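Local atomic coordinates of metal transporter CNNM3 (Homo sapiens, PDB entry 6DFD), a protein that probably takes part in magnesium efflux across the membrane, its cyclic nucleotide-binding homology domain mediating dimerization. Residues L67-K72 / L200-A205; Q85-D90 / T97-Y102. The protein carries 6 engineered substitutions. One frame throughout, in Å; residues are numbered along the deposited sequence.

Contact 1 of 2, residues L67-K72 / L200-A205. Engineered in segment 67-72: Met69 (natural residue Ile). Engineered in segment 200-205: Met204 (natural residue Leu).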
# COMPACT_ATOMS: atom_id res chain seq x y z
N LEU A 67 17.23 -17.50 9.54
CA LEU A 67 17.28 -18.91 9.19
C LEU A 67 17.70 -19.13 7.74
O LEU A 67 18.15 -20.23 7.40
CB LEU A 67 15.91 -19.55 9.43
CG LEU A 67 15.40 -19.45 10.86
CD1 LEU A 67 14.03 -20.09 10.97
CD2 LEU A 67 16.37 -20.11 11.83
N ARG A 68 17.54 -18.11 6.90
CA ARG A 68 17.89 -18.15 5.49
C ARG A 68 19.17 -17.37 5.20
O ARG A 68 20.02 -17.84 4.44
CB ARG A 68 16.74 -17.56 4.66
CG ARG A 68 15.44 -18.34 4.81
CD ARG A 68 14.29 -17.70 4.05
NE ARG A 68 13.04 -18.39 4.35
CZ ARG A 68 11.92 -18.29 3.63
NH1 ARG A 68 11.88 -17.53 2.54
NH2 ARG A 68 10.84 -18.97 4.00
N MSE A 69 19.31 -16.19 5.80
CA MSE A 69 20.44 -15.31 5.56
C MSE A 69 20.95 -14.77 6.88
O MSE A 69 20.17 -14.20 7.64
CB MSE A 69 20.05 -14.15 4.66
CG MSE A 69 21.24 -13.35 4.19
SE MSE A 69 20.73 -12.01 2.97
CE MSE A 69 19.96 -13.14 1.59
N SER A 70 22.24 -14.90 7.14
CA SER A 70 22.76 -14.43 8.41
C SER A 70 22.68 -12.91 8.47
O SER A 70 22.76 -12.22 7.45
CB SER A 70 24.20 -14.89 8.63
OG SER A 70 25.13 -14.11 7.91
N GLU A 71 22.48 -12.39 9.68
CA GLU A 71 22.39 -10.95 9.84
C GLU A 71 23.66 -10.27 9.36
O GLU A 71 23.61 -9.17 8.80
CB GLU A 71 22.11 -10.62 11.31
CG GLU A 71 20.75 -11.09 11.76
CD GLU A 71 20.35 -10.48 13.09
OE1 GLU A 71 20.33 -11.20 14.09
OE2 GLU A 71 20.06 -9.26 13.13
N LYS A 72 24.80 -10.92 9.55
CA LYS A 72 26.07 -10.34 9.11
C LYS A 72 26.13 -10.26 7.59
O LYS A 72 26.57 -9.25 7.03
CB LYS A 72 27.22 -11.19 9.65
CG LYS A 72 28.62 -10.73 9.25
CD LYS A 72 29.61 -11.88 9.41
CE LYS A 72 31.02 -11.37 9.69
NZ LYS A 72 31.47 -10.35 8.71
N LEU A 200 20.24 -14.43 -4.11
CA LEU A 200 20.69 -15.82 -4.16
C LEU A 200 22.19 -15.92 -3.92
O LEU A 200 22.65 -16.87 -3.26
CB LEU A 200 20.32 -16.43 -5.52
CG LEU A 200 18.82 -16.42 -5.85
CD1 LEU A 200 18.58 -16.93 -7.26
CD2 LEU A 200 18.02 -17.24 -4.85
N ASN A 201 22.97 -14.98 -4.45
CA ASN A 201 24.39 -14.95 -4.15
C ASN A 201 24.63 -14.80 -2.66
O ASN A 201 25.51 -15.45 -2.09
CB ASN A 201 25.08 -13.81 -4.91
CG ASN A 201 25.25 -14.11 -6.38
OD1 ASN A 201 25.46 -15.26 -6.77
ND2 ASN A 201 25.17 -13.08 -7.21
N ALA A 202 23.83 -13.95 -2.00
CA ALA A 202 23.95 -13.79 -0.56
C ALA A 202 23.57 -15.06 0.18
O ALA A 202 24.18 -15.41 1.19
CB ALA A 202 23.09 -12.61 -0.09
N LEU A 203 22.55 -15.78 -0.30
CA LEU A 203 22.21 -17.06 0.33
C LEU A 203 23.37 -18.03 0.23
O LEU A 203 23.63 -18.79 1.16
CB LEU A 203 20.97 -17.67 -0.32
CG LEU A 203 19.61 -17.02 -0.08
CD1 LEU A 203 18.54 -17.91 -0.68
CD2 LEU A 203 19.34 -16.80 1.40
N MSE A 204 24.08 -18.02 -0.90
CA MSE A 204 25.24 -18.91 -1.03
C MSE A 204 26.38 -18.42 -0.11
O MSE A 204 27.13 -19.23 0.45
CB MSE A 204 25.69 -18.99 -2.48
CG MSE A 204 24.63 -19.57 -3.43
SE MSE A 204 24.23 -21.46 -3.12
CE MSE A 204 22.70 -21.32 -1.93
N ALA A 205 26.50 -17.10 0.06
CA ALA A 205 27.52 -16.56 0.96
C ALA A 205 27.25 -16.96 2.40
O ALA A 205 28.18 -17.26 3.15
CB ALA A 205 27.58 -15.03 0.83
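Met69 and Leu203 bring the two backbones closest, their CA atoms 5.8 Å apart, where the turn entering helix 71-78 runs past one side of helix 196-207. Met69, a selenomethionine engineered in place of the natural isoleucine, carries its CG anti to the backbone N (chi1 -170°) and then bends at chi3 (-60°), which lays the terminal methyl against the helix. CE rests on Ala202 CB at 3.6 Å and on Leu203 CD2 at 3.7 Å, with the selenium following behind over the alanine methyl. The side chains of Met69 and Leu203 cross at about a right angle, and CD2 is the leucine methyl that makes the contact. That same methyl lies 3.3 Å from Arg68 O, while the arginine side chain leads away from the helix. No hydrogen bond joins the segments; the contact is van der Waals packing, small in area. Tyr199, Thr206 and Leu74 also touch Met69, which is buried. Next along the chain, Ser70 N-caps helix 71-78, its OG bonded to Val73 N. The arrangement is apolar packing of the turn that leads into helix 71-78 against helix 196-207: in the cyclic nucleotide-binding homology domain it joins the C-terminal helix that follows the barrel strands to the N-terminal helical part.

Contact 2 of 2, residues Q85-D90 / T97-Y102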
# COMPACT_ATOMS: atom_id res chain seq x y z
N GLN A 85 20.33 2.90 -3.91
CA GLN A 85 19.91 3.57 -5.13
C GLN A 85 19.04 4.76 -4.78
O GLN A 85 18.57 4.91 -3.65
CB GLN A 85 19.15 2.62 -6.07
CG GLN A 85 19.93 1.36 -6.48
CD GLN A 85 20.87 1.57 -7.64
OE1 GLN A 85 21.05 2.69 -8.13
NE2 GLN A 85 21.48 0.48 -8.10
N GLU A 86 18.81 5.62 -5.76
CA GLU A 86 17.95 6.77 -5.56
C GLU A 86 17.01 6.89 -6.74
O GLU A 86 17.25 6.35 -7.83
CB GLU A 86 18.76 8.06 -5.41
CG GLU A 86 19.57 8.42 -6.65
CD GLU A 86 20.19 9.80 -6.58
OE1 GLU A 86 19.76 10.61 -5.72
OE2 GLU A 86 21.10 10.09 -7.39
N VAL A 87 15.94 7.63 -6.53
CA VAL A 87 15.13 8.18 -7.60
C VAL A 87 15.20 9.68 -7.45
O VAL A 87 14.88 10.21 -6.37
CB VAL A 87 13.68 7.67 -7.56
CG1 VAL A 87 12.81 8.42 -8.56
CG2 VAL A 87 13.65 6.17 -7.87
N ARG A 88 15.68 10.35 -8.48
CA ARG A 88 15.66 11.81 -8.55
C ARG A 88 14.31 12.21 -9.12
O ARG A 88 14.00 11.90 -10.28
CB ARG A 88 16.80 12.31 -9.42
CG ARG A 88 18.16 11.88 -8.91
CD ARG A 88 19.23 12.80 -9.45
NE ARG A 88 19.02 14.16 -8.98
CZ ARG A 88 19.66 15.22 -9.47
NH1 ARG A 88 20.55 15.07 -10.45
NH2 ARG A 88 19.41 16.43 -8.98
N PHE A 89 13.50 12.86 -8.31
CA PHE A 89 12.13 13.14 -8.71
C PHE A 89 12.09 14.40 -9.56
O PHE A 89 12.60 15.45 -9.16
CB PHE A 89 11.24 13.28 -7.47
CG PHE A 89 9.80 13.45 -7.80
CD1 PHE A 89 9.07 12.37 -8.24
CD2 PHE A 89 9.19 14.68 -7.68
CE1 PHE A 89 7.73 12.52 -8.56
CE2 PHE A 89 7.86 14.82 -8.00
CZ PHE A 89 7.13 13.74 -8.44
N ASP A 90 11.49 14.29 -10.74
CA ASP A 90 11.38 15.39 -11.70
C ASP A 90 10.00 16.00 -11.55
O ASP A 90 9.02 15.49 -12.10
CB ASP A 90 11.63 14.90 -13.12
CG ASP A 90 11.56 16.01 -14.16
OD1 ASP A 90 11.18 17.15 -13.81
OD2 ASP A 90 11.88 15.73 -15.33
N THR A 97 9.34 8.00 -16.70
CA THR A 97 9.53 6.55 -16.60
C THR A 97 10.39 6.18 -15.40
O THR A 97 10.13 5.18 -14.73
CB THR A 97 10.15 6.02 -17.88
OG1 THR A 97 11.31 6.79 -18.21
CG2 THR A 97 9.15 6.10 -19.02
N HIS A 98 11.43 6.96 -15.11
CA HIS A 98 12.33 6.59 -14.01
C HIS A 98 11.68 6.75 -12.64
O HIS A 98 12.29 6.36 -11.64
CB HIS A 98 13.62 7.42 -14.10
CG HIS A 98 13.46 8.85 -13.69
ND1 HIS A 98 12.87 9.80 -14.49
CD2 HIS A 98 13.84 9.50 -12.56
CE1 HIS A 98 12.88 10.97 -13.87
NE2 HIS A 98 13.46 10.81 -12.70
N HIS A 99 10.47 7.30 -12.56
CA HIS A 99 9.74 7.36 -11.30
C HIS A 99 9.08 6.04 -10.93
O HIS A 99 8.67 5.86 -9.77
CB HIS A 99 8.66 8.44 -11.37
CG HIS A 99 9.20 9.82 -11.47
ND1 HIS A 99 8.41 10.92 -11.71
CD2 HIS A 99 10.46 10.29 -11.34
CE1 HIS A 99 9.16 12.01 -11.75
NE2 HIS A 99 10.41 11.65 -11.52
N TYR A 100 8.95 5.11 -11.87
CA TYR A 100 8.24 3.87 -11.62
C TYR A 100 9.20 2.81 -11.10
O TYR A 100 10.19 2.48 -11.76
CB TYR A 100 7.53 3.37 -12.88
CG TYR A 100 6.35 4.23 -13.23
CD1 TYR A 100 6.51 5.39 -13.95
CD2 TYR A 100 5.07 3.89 -12.80
CE1 TYR A 100 5.44 6.19 -14.27
CE2 TYR A 100 3.98 4.70 -13.11
CZ TYR A 100 4.18 5.84 -13.85
OH TYR A 100 3.11 6.65 -14.17
N LEU A 101 8.91 2.28 -9.92
CA LEU A 101 9.66 1.17 -9.35
C LEU A 101 9.09 -0.18 -9.78
O LEU A 101 9.85 -1.14 -9.99
CB LEU A 101 9.65 1.27 -7.83
CG LEU A 101 10.14 2.58 -7.21
CD1 LEU A 101 10.14 2.48 -5.68
CD2 LEU A 101 11.52 2.95 -7.73
N TYR A 102 7.77 -0.26 -9.92
CA TYR A 102 7.09 -1.46 -10.38
C TYR A 102 5.94 -1.05 -11.28
O TYR A 102 5.34 0.01 -11.10
CB TYR A 102 6.55 -2.28 -9.21
CG TYR A 102 7.64 -2.79 -8.31
CD1 TYR A 102 8.26 -4.01 -8.55
CD2 TYR A 102 8.07 -2.03 -7.22
CE1 TYR A 102 9.26 -4.47 -7.72
CE2 TYR A 102 9.08 -2.49 -6.39
CZ TYR A 102 9.67 -3.72 -6.65
OH TYR A 102 10.68 -4.19 -5.85
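Phe89 and His99 lie nearly flat on one another, an offset stack with ring centroids 4.5 Å apart and planes inclined by 21°. Phe89 CD1 sits over one face of the imidazole toward its rim, 3.5 Å from His99 CE1. Phe89 gets there although its CB starts away from the other segment: with CG anti to the backbone N (chi1 -175°), the ring swings back over the histidine. At its edge the same imidazole receives Asp90 N, which donates to His99 NE2 over 3.0 Å along an almost straight line (177°), somewhat tilted from the ring plane. His98 works the other way round. Its NE2 donates in its own ring plane to Arg88 O at 2.7 Å, a bond bent at the hydrogen although NE2 lies close to the carbonyl's own line, and His99 CD2 lies over one face of its ring. Val87 divides its methyls between two neighbours: CG1 packs 3.7 Å from His98 O, and CG2 meets Leu101 CD2 at 3.9 Å. Leu189 of strand 189-195 touches both Val87 and Leu101. Because His99 NE2 accepts from Asp90 N while ND1 bonds Arg94 O, the ring is held at both nitrogens and probably neutral, with its proton on ND1. Two adjacent histidines thus serve the backbone of 88-90 with opposite polarity, one donating an N-H to a carbonyl, the other accepting an amide N-H.

From the N terminus, helix 47-60 leads to the turn at 67-72, the first half of contact 1, and helix 71-78 then hands the chain to strand 84-87. Contact 2 closes a short loop there, only six residues lying between its segments. The chain then runs through the remaining barrel strands before helix 196-207 returns to 67-72, so contact 1 closes a long loop in which contact 2 is nested. Their centres are about 28 Å apart, on opposite sides of the chain's centre. Contact 1 sets the turn before helix 71-78 against helix 196-207, whereas contact 2 ties the end of strand 84-87 and the loop after it to the 3-10 turn leading into strand 100-102; these are outermost strands of the two sheets within this chain.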